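Side-chain contacts in uncharacterized protein, DUF633, LMOf2365_1472 (Listeria monocytogenes str. 4b F2365, PDB 3GNL), which is of unknown function but belongs to the tRNA (adenine(22)-N(1))-methyltransferase family, and so probably methylates the N1 atom of an adenine in tRNA: residues L12-V15 with A16-I19; C37-K41 with N42-S46; I204-I207 with S208-P212; I221-L224 with E225-A229. All blocks are in the same frame, centred on the assembly; numbering follows the deposited sequence. Where two conformers were deposited one is given.

Contact 1 (L12-V15 with A16-I19)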
loop_
_atom_site.group_PDB
_atom_site.type_symbol
_atom_site.label_atom_id
_atom_site.label_comp_id
_atom_site.label_asym_id
_atom_site.label_seq_id
_atom_site.Cartn_x
_atom_site.Cartn_y
_atom_site.Cartn_z
ATOM N N LEU A 12 -2.968 -0.721 -10.825
ATOM C CA LEU A 12 -4.352 -0.700 -10.354
ATOM C C LEU A 12 -5.088 -1.982 -10.642
ATOM O O LEU A 12 -5.956 -2.345 -9.861
ATOM C CB LEU A 12 -5.117 0.528 -10.874
ATOM C CG LEU A 12 -4.647 1.845 -10.250
ATOM C CD1 LEU A 12 -5.369 2.978 -11.022
ATOM C CD2 LEU A 12 -4.886 1.932 -8.746
ATOM N N GLU A 13 -4.711 -2.689 -11.704
ATOM C CA GLU A 13 -5.289 -3.979 -12.021
ATOM C C GLU A 13 -4.921 -4.965 -10.903
ATOM O O GLU A 13 -5.784 -5.743 -10.428
ATOM C CB GLU A 13 -4.763 -4.475 -13.357
ATOM C CG GLU A 13 -5.326 -5.850 -13.768
ATOM C CD GLU A 13 -4.906 -6.246 -15.166
ATOM O OE1 GLU A 13 -3.692 -6.400 -15.416
ATOM O OE2 GLU A 13 -5.790 -6.379 -16.035
ATOM N N LYS A 14 -3.680 -4.887 -10.435
ATOM C CA LYS A 14 -3.268 -5.797 -9.364
ATOM C C LYS A 14 -4.022 -5.495 -8.097
ATOM O O LYS A 14 -4.475 -6.397 -7.411
ATOM C CB LYS A 14 -1.722 -5.830 -9.179
ATOM C CG LYS A 14 -1.249 -6.940 -8.218
ATOM C CD LYS A 14 -1.647 -8.319 -8.790
ATOM C CE LYS A 14 -0.900 -9.439 -8.124
ATOM N NZ LYS A 14 -1.374 -10.741 -8.705
ATOM N N VAL A 15 -4.167 -4.196 -7.767
ATOM C CA VAL A 15 -4.909 -3.799 -6.600
ATOM C C VAL A 15 -6.367 -4.348 -6.675
ATOM O O VAL A 15 -6.864 -4.933 -5.699
ATOM C CB VAL A 15 -4.876 -2.246 -6.444
ATOM C CG1 VAL A 15 -5.862 -1.806 -5.424
ATOM C CG2 VAL A 15 -3.458 -1.761 -6.077
ATOM N N ALA A 16 -7.011 -4.121 -7.826
ATOM C CA ALA A 16 -8.400 -4.554 -8.093
ATOM C C ALA A 16 -8.545 -6.062 -8.013
ATOM O O ALA A 16 -9.629 -6.545 -7.667
ATOM C CB ALA A 16 -8.847 -4.051 -9.441
ATOM N N SER A 17 -7.455 -6.781 -8.295
ATOM C CA SER A 17 -7.542 -8.258 -8.354
ATOM C C SER A 17 -7.848 -8.853 -6.975
ATOM O O SER A 17 -8.214 -10.026 -6.882
ATOM C CB SER A 17 -6.254 -8.881 -8.909
ATOM O OG SER A 17 -5.252 -8.898 -7.924
ATOM N N TYR A 18 -7.672 -8.071 -5.914
ATOM C CA TYR A 18 -7.945 -8.493 -4.549
ATOM C C TYR A 18 -9.358 -8.190 -4.102
ATOM O O TYR A 18 -9.717 -8.484 -2.975
ATOM C CB TYR A 18 -6.917 -7.901 -3.594
ATOM C CG TYR A 18 -5.518 -8.446 -3.862
ATOM C CD1 TYR A 18 -5.219 -9.803 -3.634
ATOM C CD2 TYR A 18 -4.509 -7.606 -4.318
ATOM C CE1 TYR A 18 -3.929 -10.312 -3.875
ATOM C CE2 TYR A 18 -3.183 -8.097 -4.554
ATOM C CZ TYR A 18 -2.921 -9.442 -4.310
ATOM O OH TYR A 18 -1.644 -9.941 -4.541
ATOM N N ILE A 19 -10.163 -7.632 -5.010
ATOM C CA ILE A 19 -11.596 -7.374 -4.710
ATOM C C ILE A 19 -12.321 -8.486 -5.444
ATOM O O ILE A 19 -12.250 -8.558 -6.638
ATOM C CB ILE A 19 -12.038 -6.011 -5.293
ATOM C CG1 ILE A 19 -11.254 -4.872 -4.616
ATOM C CG2 ILE A 19 -13.552 -5.804 -5.112
ATOM C CD1 ILE A 19 -11.396 -3.480 -5.281
HETATM O O HOH W 1 -4.140 -11.252 -7.323
#
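S17 OG donates to K14 O at 2.7 Å. The OG of S17 lies between its own backbone N and carbonyl carbon (chi1 78°), which turns it back onto the last turn of helix 10-16. The backbone N of S17 adds weak bonds to E13 O and K14 O. A16 N bonds to L12 O at 2.9 Å and Y18 N to V15 O at 3.2 Å. The Y18 ring carries S17 OG over the centre of one face, 3.9 Å above the plane, while V15 O sits at the ring edge. Y18 OH lies 3.7 Å from K14 CE. The tightly packed side is that of the buried V15, A16 and I19: all three touch L35 of helix 34-41, A16 also meets F38, and V15 and I19 reach I122 of strand 120-125. The solvent side is looser: E13 is exposed, and a water bridges K14 NZ (3.1 Å) and S17 OG (2.7 Å), accepting from the lysine and donating to the serine. A type I beta turn, A16 to I19, closed by I19 N to A16 O, ends the helix and leads into strand 23-28 of the Rossmann-like sheet.

Contact 2 (C37-K41 with N42-S46)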
loop_
_atom_site.group_PDB
_atom_site.type_symbol
_atom_site.label_atom_id
_atom_site.label_comp_id
_atom_site.label_asym_id
_atom_site.label_seq_id
_atom_site.Cartn_x
_atom_site.Cartn_y
_atom_site.Cartn_z
ATOM N N CYS A 37 -14.924 1.986 -10.873
ATOM C CA CYS A 37 -15.737 1.711 -12.071
ATOM C C CYS A 37 -15.442 0.313 -12.579
ATOM O O CYS A 37 -16.373 -0.409 -12.920
ATOM C CB CYS A 37 -15.510 2.747 -13.164
ATOM S SG CYS A 37 -16.228 4.432 -12.777
ATOM N N PHE A 38 -14.167 -0.048 -12.629
ATOM C CA PHE A 38 -13.756 -1.374 -13.139
ATOM C C PHE A 38 -14.366 -2.478 -12.262
ATOM O O PHE A 38 -14.869 -3.473 -12.805
ATOM C CB PHE A 38 -12.250 -1.452 -13.108
ATOM C CG PHE A 38 -11.683 -2.825 -13.361
ATOM C CD1 PHE A 38 -11.429 -3.232 -14.661
ATOM C CD2 PHE A 38 -11.318 -3.639 -12.304
ATOM C CE1 PHE A 38 -10.843 -4.499 -14.925
ATOM C CE2 PHE A 38 -10.714 -4.892 -12.552
ATOM C CZ PHE A 38 -10.482 -5.306 -13.863
ATOM N N ALA A 39 -14.377 -2.287 -10.950
ATOM C CA ALA A 39 -14.797 -3.327 -10.034
ATOM C C ALA A 39 -16.317 -3.441 -9.995
ATOM O O ALA A 39 -16.880 -4.546 -9.832
ATOM C CB ALA A 39 -14.234 -3.118 -8.691
ATOM N N VAL A 40 -17.014 -2.322 -10.144
ATOM C CA VAL A 40 -18.481 -2.396 -10.195
ATOM C C VAL A 40 -18.900 -3.051 -11.517
ATOM O O VAL A 40 -19.769 -3.945 -11.535
ATOM C CB VAL A 40 -19.099 -0.997 -10.004
ATOM C CG1 VAL A 40 -20.617 -0.985 -10.382
ATOM C CG2 VAL A 40 -18.917 -0.568 -8.566
ATOM N N LYS A 41 -18.260 -2.653 -12.604
ATOM C CA LYS A 41 -18.624 -3.101 -13.943
ATOM C C LYS A 41 -18.453 -4.596 -14.070
ATOM O O LYS A 41 -19.322 -5.294 -14.620
ATOM C CB LYS A 41 -17.775 -2.409 -14.995
ATOM C CG LYS A 41 -18.393 -1.138 -15.524
ATOM C CD LYS A 41 -19.329 -1.418 -16.700
ATOM C CE LYS A 41 -19.121 -0.408 -17.847
ATOM N NZ LYS A 41 -19.228 1.034 -17.426
ATOM N N ASN A 42 -17.344 -5.085 -13.551
ATOM C CA ASN A 42 -17.056 -6.485 -13.726
ATOM C C ASN A 42 -17.675 -7.351 -12.628
ATOM O O ASN A 42 -17.486 -8.574 -12.642
ATOM C CB ASN A 42 -15.558 -6.720 -13.961
ATOM C CG ASN A 42 -14.718 -6.580 -12.696
ATOM O OD1 ASN A 42 -15.215 -6.485 -11.557
ATOM N ND2 ASN A 42 -13.386 -6.625 -12.899
ATOM N N GLN A 43 -18.451 -6.708 -11.742
ATOM C CA GLN A 43 -19.256 -7.273 -10.660
ATOM C C GLN A 43 -18.538 -7.739 -9.425
ATOM O O GLN A 43 -19.133 -8.242 -8.479
ATOM C CB GLN A 43 -20.229 -8.349 -11.148
ATOM C CG GLN A 43 -21.122 -7.847 -12.235
ATOM C CD GLN A 43 -22.036 -8.930 -12.705
ATOM O OE1 GLN A 43 -22.968 -9.323 -11.987
ATOM N NE2 GLN A 43 -21.754 -9.466 -13.892
ATOM N N THR A 44 -17.244 -7.514 -9.399
ATOM C CA THR A 44 -16.504 -7.888 -8.237
ATOM C C THR A 44 -16.823 -6.947 -7.076
ATOM O O THR A 44 -16.607 -7.316 -5.955
ATOM C CB THR A 44 -14.965 -7.947 -8.472
ATOM O OG1 THR A 44 -14.528 -6.651 -8.895
ATOM C CG2 THR A 44 -14.557 -9.004 -9.531
ATOM N N ALA A 45 -17.332 -5.723 -7.330
ATOM C CA ALA A 45 -17.865 -4.868 -6.250
ATOM C C ALA A 45 -19.338 -4.490 -6.523
ATOM O O ALA A 45 -19.705 -4.288 -7.664
ATOM C CB ALA A 45 -17.046 -3.567 -6.110
ATOM N N SER A 46 -20.133 -4.388 -5.471
ATOM C CA SER A 46 -21.565 -4.064 -5.620
ATOM C C SER A 46 -21.865 -2.594 -5.382
ATOM O O SER A 46 -22.928 -2.099 -5.791
ATOM C CB SER A 46 -22.401 -4.951 -4.703
ATOM O OG SER A 46 -22.019 -4.776 -3.348
HETATM O O HOH W 2 -21.626 -4.590 -9.585
#
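F38 CG stands anti to its backbone N (chi1 169°) and N42 CG lies between its backbone N and carbonyl carbon (chi1 75°), a pairing that brings N42 ND2 over one face of the F38 ring. The contact ends helix 34-41 in the beta-alpha-beta unit that runs from strand 23-28 to strand 45-52, and N42 forms an Asx turn there. N42 ND2 sits 3.2 Å above the ring plane, offset toward the rim at CE2 and CZ, the amide steeply inclined to the ring at 65°. The other end of the amide is gripped twice: N42 OD1 accepts from T44 OG1 at 2.8 Å, in the carbonyl plane and on a lone pair, and from T44 N at 3.1 Å. These two bonds fix the rotation of the amide. N42 N still makes the helical bond to F38 O; Q43 N turns to V40 O, and Q43, at positive phi, is where the chain leaves the helix. A45 N then bonds to A39 O at 2.8 Å, and the strand begins. A39 CB packs on A45 CB at 3.8 Å, A45 also touching I25 of strand 23-28. A water donates to both V40 O and A45 O, and the V40 CA-H points almost straight at A45 O, 3.4 Å from CA to O.

Contact 3 (I204-I207 with S208-P212)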
loop_
_atom_site.group_PDB
_atom_site.type_symbol
_atom_site.label_atom_id
_atom_site.label_comp_id
_atom_site.label_asym_id
_atom_site.label_seq_id
_atom_site.Cartn_x
_atom_site.Cartn_y
_atom_site.Cartn_z
ATOM N N ILE A 204 28.060 3.674 2.175
ATOM C CA ILE A 204 29.050 3.473 3.252
ATOM C C ILE A 204 30.460 3.799 2.799
ATOM O O ILE A 204 31.189 4.495 3.535
ATOM C CB ILE A 204 29.008 2.046 3.804
ATOM C CG1 ILE A 204 27.708 1.866 4.586
ATOM C CG2 ILE A 204 30.186 1.804 4.762
ATOM C CD1 ILE A 204 27.421 0.455 4.929
ATOM N N GLN A 205 30.824 3.317 1.624
ATOM C CA GLN A 205 32.185 3.561 1.105
ATOM C C GLN A 205 32.408 5.070 0.917
ATOM O O GLN A 205 33.416 5.623 1.366
ATOM C CB GLN A 205 32.445 2.733 -0.149
ATOM C CG GLN A 205 33.657 3.262 -0.997
ATOM C CD GLN A 205 34.674 2.221 -1.447
ATOM O OE1 GLN A 205 35.799 2.150 -0.907
ATOM N NE2 GLN A 205 34.323 1.450 -2.463
ATOM N N THR A 206 31.426 5.777 0.357
ATOM C CA THR A 206 31.531 7.219 0.123
ATOM C C THR A 206 31.735 7.968 1.441
ATOM O O THR A 206 32.593 8.858 1.537
ATOM C CB THR A 206 30.299 7.738 -0.601
ATOM O OG1 THR A 206 30.284 7.165 -1.907
ATOM C CG2 THR A 206 30.299 9.245 -0.679
ATOM N N ILE A 207 30.990 7.594 2.476
ATOM C CA ILE A 207 31.129 8.307 3.735
ATOM C C ILE A 207 32.467 7.997 4.410
ATOM O O ILE A 207 33.114 8.918 4.935
ATOM C CB ILE A 207 29.983 7.938 4.696
ATOM C CG1 ILE A 207 28.665 8.463 4.118
ATOM C CG2 ILE A 207 30.240 8.546 6.118
ATOM C CD1 ILE A 207 27.458 7.894 4.867
ATOM N N SER A 208 32.850 6.722 4.362
ATOM C CA SER A 208 34.001 6.187 5.085
ATOM C C SER A 208 35.264 6.775 4.538
ATOM O O SER A 208 36.244 6.934 5.282
ATOM C CB SER A 208 34.054 4.666 4.936
ATOM O OG SER A 208 32.974 4.065 5.635
ATOM N N ASN A 209 35.239 7.122 3.257
ATOM C CA ASN A 209 36.424 7.680 2.620
ATOM C C ASN A 209 36.471 9.201 2.604
ATOM O O ASN A 209 37.330 9.775 1.956
ATOM C CB ASN A 209 36.632 7.098 1.217
ATOM C CG ASN A 209 36.796 5.560 1.222
ATOM O OD1 ASN A 209 37.498 4.992 2.062
ATOM N ND2 ASN A 209 36.161 4.895 0.265
ATOM N N ASN A 210 35.580 9.856 3.338
ATOM C CA ASN A 210 35.647 11.319 3.540
ATOM C C ASN A 210 35.926 11.612 5.013
ATOM O O ASN A 210 35.134 12.287 5.679
ATOM C CB ASN A 210 34.317 12.013 3.181
ATOM C CG ASN A 210 33.900 11.816 1.750
ATOM O OD1 ASN A 210 32.735 12.072 1.389
ATOM N ND2 ASN A 210 34.831 11.329 0.923
ATOM N N GLN A 211 37.043 11.092 5.520
ATOM C CA GLN A 211 37.447 11.274 6.909
ATOM C C GLN A 211 37.706 12.767 7.170
ATOM O O GLN A 211 38.234 13.473 6.290
ATOM C CB GLN A 211 38.707 10.452 7.223
ATOM C CG GLN A 211 38.833 9.144 6.459
ATOM C CD GLN A 211 38.593 7.926 7.320
ATOM O OE1 GLN A 211 39.511 7.127 7.552
ATOM N NE2 GLN A 211 37.360 7.760 7.791
ATOM N N PRO A 212 37.339 13.259 8.369
ATOM C CA PRO A 212 36.795 12.475 9.475
ATOM C C PRO A 212 35.301 12.255 9.311
ATOM O O PRO A 212 34.602 13.071 8.744
ATOM C CB PRO A 212 37.053 13.367 10.698
ATOM C CG PRO A 212 36.982 14.797 10.133
ATOM C CD PRO A 212 37.535 14.685 8.737
HETATM O O HOH W 3 32.507 12.179 6.046
#
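I204 O accepts two bonds from S208, one from S208 N at 2.9 Å and one from S208 OG at 2.8 Å. The hydroxyl stands well above the carbonyl plane, 43° out. OG reaches that oxygen because it is anti to the S208 carbonyl carbon (chi1 -69°) and turns back along the helix. At the next residue, N209 N bonds to Q205 O. A single bond joins the two side-chain amides, N209 ND2 to Q205 OE1 at 3.0 Å, with OE1 in the N209 amide plane but approached from the side of its own C=O (C=O...N angle 103°). N210 N closes the end onto I207 O at 3.1 Å. A water donates to N210 O at 2.7 Å and only weakly to I207 O. Packing lies on the inner face, where I204 CG2 meets S208 OG at 3.7 Å; I204, I207 and S208 also touch helix 215-235. Helix 187-208 thus ends at the solvent-facing tip of a helical hairpin. S208 OG doubles the bond on I204 O, while N209 ND2 ties to the Q205 side chain: across the turn itself the grip is mainly polar, and the isoleucines spend their surface on helix 215-235.

Contact 4 (I221-L224 with E225-A229)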
loop_
_atom_site.group_PDB
_atom_site.type_symbol
_atom_site.label_atom_id
_atom_site.label_comp_id
_atom_site.label_asym_id
_atom_site.label_seq_id
_atom_site.Cartn_x
_atom_site.Cartn_y
_atom_site.Cartn_z
ATOM N N ILE A 221 26.079 5.006 9.016
ATOM C CA ILE A 221 26.781 3.813 8.570
ATOM C C ILE A 221 26.266 2.561 9.289
ATOM O O ILE A 221 25.995 1.562 8.657
ATOM C CB ILE A 221 28.327 3.959 8.709
ATOM C CG1 ILE A 221 28.850 4.938 7.644
ATOM C CG2 ILE A 221 29.060 2.631 8.613
ATOM C CD1 ILE A 221 30.364 5.078 7.636
ATOM N N ARG A 222 26.151 2.631 10.619
ATOM C CA ARG A 222 25.535 1.551 11.378
ATOM C C ARG A 222 24.145 1.184 10.843
ATOM O O ARG A 222 23.852 -0.002 10.669
ATOM C CB ARG A 222 25.461 1.907 12.858
ATOM C CG ARG A 222 26.620 1.342 13.647
ATOM C CD ARG A 222 26.530 1.703 15.137
ATOM N NE ARG A 222 27.049 3.053 15.384
ATOM C CZ ARG A 222 26.317 4.108 15.749
ATOM N NH1 ARG A 222 25.002 4.009 15.941
ATOM N NH2 ARG A 222 26.910 5.270 15.916
ATOM N N GLU A 223 23.312 2.191 10.590
ATOM C CA GLU A 223 21.984 1.953 10.023
ATOM C C GLU A 223 22.074 1.247 8.657
ATOM O O GLU A 223 21.393 0.257 8.410
ATOM C CB GLU A 223 21.150 3.229 9.913
ATOM C CG GLU A 223 19.825 2.926 9.185
ATOM C CD GLU A 223 18.718 3.941 9.409
ATOM O OE1 GLU A 223 18.900 5.130 9.045
ATOM O OE2 GLU A 223 17.636 3.523 9.909
ATOM N N LEU A 224 22.943 1.743 7.782
ATOM C CA LEU A 224 23.112 1.125 6.468
ATOM C C LEU A 224 23.641 -0.311 6.581
ATOM O O LEU A 224 23.215 -1.217 5.836
ATOM C CB LEU A 224 24.047 1.977 5.597
ATOM C CG LEU A 224 23.490 3.336 5.201
ATOM C CD1 LEU A 224 24.653 4.206 4.708
ATOM C CD2 LEU A 224 22.421 3.214 4.127
ATOM N N GLU A 225 24.591 -0.560 7.496
ATOM C CA GLU A 225 25.069 -1.937 7.717
ATOM C C GLU A 225 23.931 -2.888 8.115
ATOM O O GLU A 225 23.903 -4.024 7.648
ATOM C CB GLU A 225 26.193 -2.002 8.762
ATOM C CG GLU A 225 27.519 -1.413 8.243
ATOM C CD GLU A 225 28.551 -1.187 9.358
ATOM O OE1 GLU A 225 28.167 -1.047 10.539
ATOM O OE2 GLU A 225 29.749 -1.128 9.022
ATOM N N HIS A 226 23.033 -2.387 8.953
ATOM C CA HIS A 226 21.874 -3.164 9.440
ATOM C C HIS A 226 20.954 -3.511 8.273
ATOM O O HIS A 226 20.513 -4.667 8.124
ATOM C CB HIS A 226 21.089 -2.365 10.495
ATOM C CG HIS A 226 19.861 -3.060 11.026
ATOM N ND1 HIS A 226 19.886 -4.330 11.572
ATOM C CD2 HIS A 226 18.579 -2.626 11.155
ATOM C CE1 HIS A 226 18.670 -4.662 11.982
ATOM N NE2 HIS A 226 17.860 -3.644 11.746
ATOM N N LYS A 227 20.684 -2.514 7.433
ATOM C CA LYS A 227 19.846 -2.762 6.280
ATOM C C LYS A 227 20.463 -3.740 5.289
ATOM O O LYS A 227 19.790 -4.635 4.777
ATOM C CB LYS A 227 19.472 -1.466 5.562
ATOM C CG LYS A 227 18.638 -0.455 6.377
ATOM C CD LYS A 227 18.297 0.687 5.421
ATOM C CE LYS A 227 18.206 2.004 6.100
ATOM N NZ LYS A 227 16.816 2.459 6.194
ATOM N N ILE A 228 21.759 -3.601 5.025
ATOM C CA ILE A 228 22.434 -4.542 4.133
ATOM C C ILE A 228 22.376 -5.981 4.713
ATOM O O ILE A 228 22.138 -6.933 3.989
ATOM C CB ILE A 228 23.946 -4.103 3.888
ATOM C CG1 ILE A 228 24.029 -2.788 3.114
ATOM C CG2 ILE A 228 24.761 -5.192 3.239
ATOM C CD1 ILE A 228 25.384 -2.099 3.373
ATOM N N ALA A 229 22.622 -6.104 6.021
ATOM C CA ALA A 229 22.570 -7.412 6.683
ATOM C C ALA A 229 21.168 -8.036 6.574
ATOM O O ALA A 229 21.044 -9.237 6.289
ATOM C CB ALA A 229 23.025 -7.287 8.133
#
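E223 and K227, one turn apart on helix 215-235, meet with their chains crossing at a slant. From CB, E223 runs outward with CG anti to its backbone N (chi1 175°), and CG meets K227 CE at 3.6 Å. Next along, E223 CD lies 3.9 Å from K227 CE. At the tip, E223 OE2 stands 4.0 Å from K227 NZ, a long salt bridge. The lysine starts at CB over E223 O and L224 O, CG passes 3.5 Å from E223 O, and bends at chi3 and chi4 bring CE and NZ to the glutamate. I221 and E225 share this i to i+4 spacing of an alpha helix; E225 folds back on I221, its CG 3.4 Å from I221 O and its OE2 3.8 Å from I221 CG2, a carboxylate beside a methyl. I228 CG1 rests near L224 O at 3.2 Å, on the carbonyl that I228 N already holds. Beneath these sit the regular helix bonds, E225 N to I221 O, H226 N to R222 O and K227 N to E223 O. I221 and L224 pack on helix 187-208, the other arm of an antiparallel helical hairpin; L224 and K227 both touch W200 there, and K227 also meets F176 of helix 172-177. Because the ion pair is long and E223 is exposed, its attraction is probably modest; the aliphatic contact of CG with CE makes up the closer part of the meeting.

From the N terminus, contact 1 closes the turn that ends helix 10-16 and leads into strand 23-28. Contact 2 does the same between helix 34-41 and strand 45-52. Their centres are 11 Å apart and they touch, A16 CB packing on F38 CE2 and I19 CG2 on A45 CB, which ties the N-terminal helix to the first beta-alpha-beta unit. Contact 3 ends helix 187-208 and contact 4 lies within helix 215-235; these two touch where I204 and I207 pack on I221, L224 and I228, joining the arms of the helical hairpin. All four follow in series, none nested or crossing. The two pairs lie on opposite sides of the chain's centre.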